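Local coordinates for protein putative S-adenosyl-L-methionine-dependent Methyltransferase (PDB 3DLC) that binds S-adenosylmethionine and is probably a methyltransferase that uses it as methyl donor, its natural substrate not being established, at residues Asn177-Leu190 with Ile200-Ser212. Numbering follows the deposited sequence.
Sequences NISQENVERFQNVL and IILGDEGFWIIIS. Unlike the reference sequence in segment 200-212: Gly203 (reference Glu). With ACT (acetate ion), chain B.
Phe207 packs against Asn182 and Val183 where helix 180-190 meets the C-terminal beta hairpin 200-211, whose strands form the 7-6 end of the seven-stranded class I methyltransferase (Rossmann-like) sheet. The helix axis lies 9.4 Å from that of strand 206-211 at 12°, nearly parallel, and no hydrogen bond crosses the interface. Aromatic contacts come first: Asn182 CB sits over one face of the Phe207 ring, 4.0 Å from its centroid, a CH-pi contact, while Val183 CG2 meets the ring edge in plane. A chi1 of 164° sets Phe207 CG opposite the backbone N and brings CZ and CE1 against these two residues. Apolar packing continues along the helix. Ile209 CD1 lies 3.7 Å from Phe186 CG, the side chains crossing at about a right angle; Leu190 CD1 meets Ile209 CG2 and Ile211 CG1, and its CD2 meets Ile211 CD1, all at 3.9 Å. At the other end, Ile178 CG2 and Leu202 CD1 meet at 3.5 Å. Polar bonds lie beside the interface: Ser179 OG caps Glu181 N and also bonds Lys176 O, Asn182 ND2 donates almost straight (173°) to Asn177 O, and Arg185 binds an acetate, probably from the crystallisation liquor. On the hairpin's outer strand, Ile200 reaches the helix backbone, its CD1 3.4 Å from Gln187 N.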
loop_
_atom_site.group_PDB
_atom_site.type_symbol
_atom_site.label_atom_id
_atom_site.label_comp_id
_atom_site.label_asym_id
_atom_site.label_seq_id
_atom_site.Cartn_x
_atom_site.Cartn_y
_atom_site.Cartn_z
ATOM N N ASN A 177 2.486 -5.163 -13.583
ATOM C CA ASN A 177 2.373 -4.238 -12.461
ATOM C C ASN A 177 3.603 -3.332 -12.295
ATOM O O ASN A 177 3.486 -2.113 -12.197
ATOM C CB ASN A 177 2.148 -4.994 -11.149
ATOM C CG ASN A 177 0.779 -5.639 -11.063
ATOM O OD1 ASN A 177 -0.134 -5.283 -11.791
ATOM N ND2 ASN A 177 0.644 -6.588 -10.167
ATOM N N ILE A 178 4.774 -3.952 -12.287
ATOM C CA ILE A 178 6.009 -3.231 -11.982
ATOM C C ILE A 178 6.693 -2.895 -13.295
ATOM O O ILE A 178 7.708 -3.469 -13.659
ATOM C CB ILE A 178 6.915 -4.057 -11.043
ATOM C CG1 ILE A 178 6.141 -4.628 -9.851
ATOM C CG2 ILE A 178 8.111 -3.210 -10.566
ATOM C CD1 ILE A 178 5.460 -3.588 -8.978
ATOM N N SER A 179 6.095 -1.970 -14.041
ATOM C CA SER A 179 6.639 -1.562 -15.304
ATOM C C SER A 179 6.207 -0.181 -15.732
ATOM O O SER A 179 5.405 0.489 -15.070
ATOM C CB SER A 179 6.220 -2.523 -16.408
ATOM O OG SER A 179 4.879 -2.327 -16.738
ATOM N N GLN A 180 6.743 0.236 -16.891
ATOM C CA GLN A 180 6.467 1.574 -17.393
ATOM C C GLN A 180 5.039 1.749 -17.847
ATOM O O GLN A 180 4.587 2.869 -18.035
ATOM C CB GLN A 180 7.488 2.013 -18.430
ATOM C CG GLN A 180 8.813 2.304 -17.760
ATOM C CD GLN A 180 9.714 3.062 -18.693
ATOM O OE1 GLN A 180 9.361 4.181 -19.117
ATOM N NE2 GLN A 180 10.858 2.470 -19.064
ATOM N N GLU A 181 4.321 0.645 -18.034
ATOM C CA GLU A 181 2.896 0.765 -18.375
ATOM C C GLU A 181 2.175 1.531 -17.278
ATOM O O GLU A 181 1.334 2.392 -17.545
ATOM C CB GLU A 181 2.262 -0.595 -18.548
ATOM N N ASN A 182 2.487 1.213 -16.039
ATOM C CA ASN A 182 1.902 1.861 -14.884
ATOM C C ASN A 182 2.496 3.211 -14.626
ATOM O O ASN A 182 1.779 4.077 -14.081
ATOM C CB ASN A 182 1.887 0.956 -13.660
ATOM C CG ASN A 182 0.758 -0.009 -13.730
ATOM O OD1 ASN A 182 -0.338 0.343 -14.218
ATOM N ND2 ASN A 182 0.986 -1.216 -13.287
ATOM N N VAL A 183 3.762 3.407 -14.992
ATOM C CA VAL A 183 4.311 4.740 -14.843
ATOM C C VAL A 183 3.480 5.677 -15.728
ATOM O O VAL A 183 3.035 6.751 -15.258
ATOM C CB VAL A 183 5.786 4.793 -15.176
ATOM C CG1 VAL A 183 6.283 6.213 -15.094
ATOM C CG2 VAL A 183 6.584 3.881 -14.215
ATOM N N GLU A 184 3.237 5.276 -16.973
ATOM C CA GLU A 184 2.456 6.074 -17.892
ATOM C C GLU A 184 1.010 6.227 -17.451
ATOM O O GLU A 184 0.419 7.308 -17.445
ATOM C CB GLU A 184 2.474 5.463 -19.279
ATOM C CG GLU A 184 1.596 6.255 -20.224
ATOM C CD GLU A 184 2.238 6.462 -21.552
ATOM O OE1 GLU A 184 3.390 6.942 -21.553
ATOM O OE2 GLU A 184 1.589 6.211 -22.584
ATOM N N ARG A 185 0.415 5.115 -17.072
ATOM C CA ARG A 185 -0.985 5.138 -16.666
ATOM C C ARG A 185 -1.212 6.139 -15.542
ATOM O O ARG A 185 -2.121 6.972 -15.585
ATOM C CB ARG A 185 -1.462 3.769 -16.195
ATOM C CG ARG A 185 -2.931 3.713 -15.783
ATOM C CD ARG A 185 -3.382 2.382 -15.216
ATOM N NE ARG A 185 -4.823 2.487 -14.988
ATOM C CZ ARG A 185 -5.535 1.794 -14.122
ATOM N NH1 ARG A 185 -4.982 0.902 -13.356
ATOM N NH2 ARG A 185 -6.826 2.029 -14.034
ATOM N N PHE A 186 -0.387 6.025 -14.510
ATOM C CA PHE A 186 -0.565 6.852 -13.317
ATOM C C PHE A 186 -0.111 8.289 -13.485
ATOM O O PHE A 186 -0.699 9.172 -12.883
ATOM C CB PHE A 186 -0.077 6.118 -12.069
ATOM C CG PHE A 186 -0.985 5.014 -11.705
ATOM C CD1 PHE A 186 -2.207 5.303 -11.114
ATOM C CD2 PHE A 186 -0.715 3.721 -12.025
ATOM C CE1 PHE A 186 -3.105 4.301 -10.839
ATOM C CE2 PHE A 186 -1.594 2.718 -11.748
ATOM C CZ PHE A 186 -2.796 2.996 -11.160
ATOM N N GLN A 187 0.888 8.528 -14.330
ATOM C CA GLN A 187 1.226 9.895 -14.676
ATOM C C GLN A 187 -0.026 10.537 -15.272
ATOM O O GLN A 187 -0.385 11.667 -14.940
ATOM C CB GLN A 187 2.389 9.891 -15.696
ATOM C CG GLN A 187 2.779 11.066 -16.421
ATOM C CD GLN A 187 3.771 10.683 -17.553
ATOM O OE1 GLN A 187 4.112 11.515 -18.349
ATOM N NE2 GLN A 187 4.232 9.414 -17.581
ATOM N N ASN A 188 -0.691 9.811 -16.184
ATOM C CA ASN A 188 -1.881 10.388 -16.820
ATOM C C ASN A 188 -3.008 10.661 -15.825
ATOM O O ASN A 188 -3.680 11.691 -15.888
ATOM C CB ASN A 188 -2.384 9.503 -17.949
ATOM C CG ASN A 188 -1.432 9.454 -19.137
ATOM O OD1 ASN A 188 -0.566 10.311 -19.283
ATOM N ND2 ASN A 188 -1.574 8.435 -19.977
ATOM N N VAL A 189 -3.170 9.782 -14.847
ATOM C CA VAL A 189 -4.173 9.987 -13.811
ATOM C C VAL A 189 -3.884 11.232 -12.982
ATOM O O VAL A 189 -4.750 12.091 -12.756
ATOM C CB VAL A 189 -4.260 8.757 -12.858
ATOM C CG1 VAL A 189 -5.158 9.034 -11.645
ATOM C CG2 VAL A 189 -4.744 7.501 -13.596
ATOM N N LEU A 190 -2.644 11.370 -12.522
ATOM C CA LEU A 190 -2.266 12.502 -11.689
ATOM C C LEU A 190 -2.349 13.788 -12.496
ATOM O O LEU A 190 -2.717 14.840 -11.971
ATOM C CB LEU A 190 -0.858 12.311 -11.110
ATOM C CG LEU A 190 -0.689 11.074 -10.195
ATOM C CD1 LEU A 190 0.661 11.172 -9.516
ATOM C CD2 LEU A 190 -1.811 10.923 -9.140
ATOM N N ILE A 200 7.068 9.572 -9.919
ATOM C CA ILE A 200 6.638 8.169 -10.069
ATOM C C ILE A 200 7.909 7.442 -10.408
ATOM O O ILE A 200 8.557 7.770 -11.397
ATOM C CB ILE A 200 5.550 7.961 -11.101
ATOM C CG1 ILE A 200 4.305 8.784 -10.757
ATOM C CG2 ILE A 200 5.185 6.501 -11.183
ATOM C CD1 ILE A 200 3.199 8.721 -11.809
ATOM N N ILE A 201 8.276 6.474 -9.585
ATOM C CA ILE A 201 9.562 5.771 -9.698
ATOM C C ILE A 201 9.388 4.306 -10.027
ATOM O O ILE A 201 8.381 3.667 -9.668
ATOM C CB ILE A 201 10.420 5.849 -8.401
ATOM C CG1 ILE A 201 9.760 5.122 -7.241
ATOM C CG2 ILE A 201 10.744 7.319 -8.011
ATOM C CD1 ILE A 201 10.681 5.065 -6.051
ATOM N N LEU A 202 10.393 3.766 -10.691
ATOM C CA LEU A 202 10.454 2.360 -11.019
ATOM C C LEU A 202 11.904 1.937 -10.936
ATOM O O LEU A 202 12.747 2.471 -11.624
ATOM C CB LEU A 202 9.868 2.116 -12.408
ATOM C CG LEU A 202 9.952 0.725 -12.961
ATOM C CD1 LEU A 202 9.136 -0.251 -12.162
ATOM C CD2 LEU A 202 9.518 0.753 -14.444
ATOM N N GLY A 203 12.172 0.971 -10.077
ATOM C CA GLY A 203 13.512 0.470 -9.914
ATOM C C GLY A 203 13.537 -0.799 -9.115
ATOM O O GLY A 203 12.527 -1.475 -8.968
ATOM N N ASP A 204 14.695 -1.110 -8.571
ATOM C CA ASP A 204 14.849 -2.392 -7.877
ATOM C C ASP A 204 13.975 -2.511 -6.642
ATOM O O ASP A 204 13.726 -3.617 -6.186
ATOM C CB ASP A 204 16.321 -2.668 -7.555
ATOM C CG ASP A 204 17.155 -2.979 -8.816
ATOM O OD1 ASP A 204 16.609 -3.351 -9.873
ATOM O OD2 ASP A 204 18.381 -2.908 -8.740
ATOM N N GLU A 205 13.507 -1.407 -6.111
ATOM C CA GLU A 205 12.687 -1.461 -4.913
ATOM C C GLU A 205 11.216 -1.573 -5.225
ATOM O O GLU A 205 10.383 -1.796 -4.350
ATOM C CB GLU A 205 12.910 -0.227 -4.058
ATOM C CG GLU A 205 12.394 1.060 -4.682
ATOM C CD GLU A 205 13.419 1.870 -5.462
ATOM O OE1 GLU A 205 14.227 1.355 -6.316
ATOM O OE2 GLU A 205 13.391 3.095 -5.222
ATOM N N GLY A 206 10.916 -1.421 -6.496
ATOM C CA GLY A 206 9.541 -1.552 -7.009
ATOM C C GLY A 206 9.061 -0.356 -7.817
ATOM O O GLY A 206 9.870 0.419 -8.350
ATOM N N PHE A 207 7.737 -0.247 -7.898
ATOM C CA PHE A 207 7.011 0.828 -8.605
ATOM C C PHE A 207 6.302 1.630 -7.522
ATOM O O PHE A 207 5.515 1.059 -6.765
ATOM C CB PHE A 207 5.977 0.223 -9.552
ATOM C CG PHE A 207 4.941 1.227 -10.019
ATOM C CD1 PHE A 207 5.226 2.150 -11.008
ATOM C CD2 PHE A 207 3.709 1.292 -9.441
ATOM C CE1 PHE A 207 4.279 3.078 -11.389
ATOM C CE2 PHE A 207 2.752 2.231 -9.845
ATOM C CZ PHE A 207 3.051 3.100 -10.806
ATOM N N TRP A 208 6.534 2.949 -7.448
ATOM C CA TRP A 208 5.951 3.751 -6.364
ATOM C C TRP A 208 5.597 5.146 -6.855
ATOM O O TRP A 208 6.381 5.812 -7.527
ATOM C CB TRP A 208 6.900 3.842 -5.172
ATOM C CG TRP A 208 7.308 2.484 -4.659
ATOM C CD1 TRP A 208 8.430 1.785 -4.994
ATOM C CD2 TRP A 208 6.568 1.646 -3.784
ATOM N NE1 TRP A 208 8.432 0.570 -4.363
ATOM C CE2 TRP A 208 7.298 0.458 -3.613
ATOM C CE3 TRP A 208 5.354 1.783 -3.121
ATOM C CZ2 TRP A 208 6.859 -0.578 -2.775
ATOM C CZ3 TRP A 208 4.915 0.750 -2.275
ATOM C CH2 TRP A 208 5.669 -0.405 -2.126
ATOM N N ILE A 209 4.397 5.576 -6.457
ATOM C CA ILE A 209 3.840 6.889 -6.738
ATOM C C ILE A 209 4.032 7.755 -5.511
ATOM O O ILE A 209 3.521 7.443 -4.436
ATOM C CB ILE A 209 2.354 6.750 -7.095
ATOM C CG1 ILE A 209 2.148 5.877 -8.343
ATOM C CG2 ILE A 209 1.711 8.126 -7.248
ATOM C CD1 ILE A 209 0.724 5.319 -8.484
ATOM N N ILE A 210 4.755 8.857 -5.702
ATOM C CA ILE A 210 5.186 9.730 -4.610
ATOM C C ILE A 210 4.709 11.159 -4.853
ATOM O O ILE A 210 5.355 11.982 -5.526
ATOM C CB ILE A 210 6.730 9.704 -4.485
ATOM C CG1 ILE A 210 7.214 8.270 -4.284
ATOM C CG2 ILE A 210 7.203 10.611 -3.345
ATOM C CD1 ILE A 210 8.713 8.067 -4.329
ATOM N N ILE A 211 3.532 11.440 -4.325
ATOM C CA ILE A 211 2.903 12.739 -4.443
ATOM C C ILE A 211 3.356 13.594 -3.276
ATOM O O ILE A 211 3.428 13.136 -2.148
ATOM C CB ILE A 211 1.375 12.591 -4.422
ATOM C CG1 ILE A 211 0.905 11.798 -5.657
ATOM C CG2 ILE A 211 0.682 13.957 -4.343
ATOM C CD1 ILE A 211 -0.483 11.163 -5.495
ATOM N N SER A 212 3.590 14.870 -3.560
ATOM C CA SER A 212 3.858 15.871 -2.545
ATOM C C SER A 212 2.763 16.891 -2.577
ATOM O O SER A 212 2.618 17.559 -3.576
ATOM C CB SER A 212 5.133 16.627 -2.840
ATOM O OG SER A 212 6.253 15.822 -2.670
HETATM C C ACT B . -7.451 5.063 -15.985
HETATM O O ACT B . -8.259 4.122 -15.769
HETATM O OXT ACT B . -6.273 4.753 -16.325
HETATM C CH3 ACT B . -7.902 6.482 -15.851
#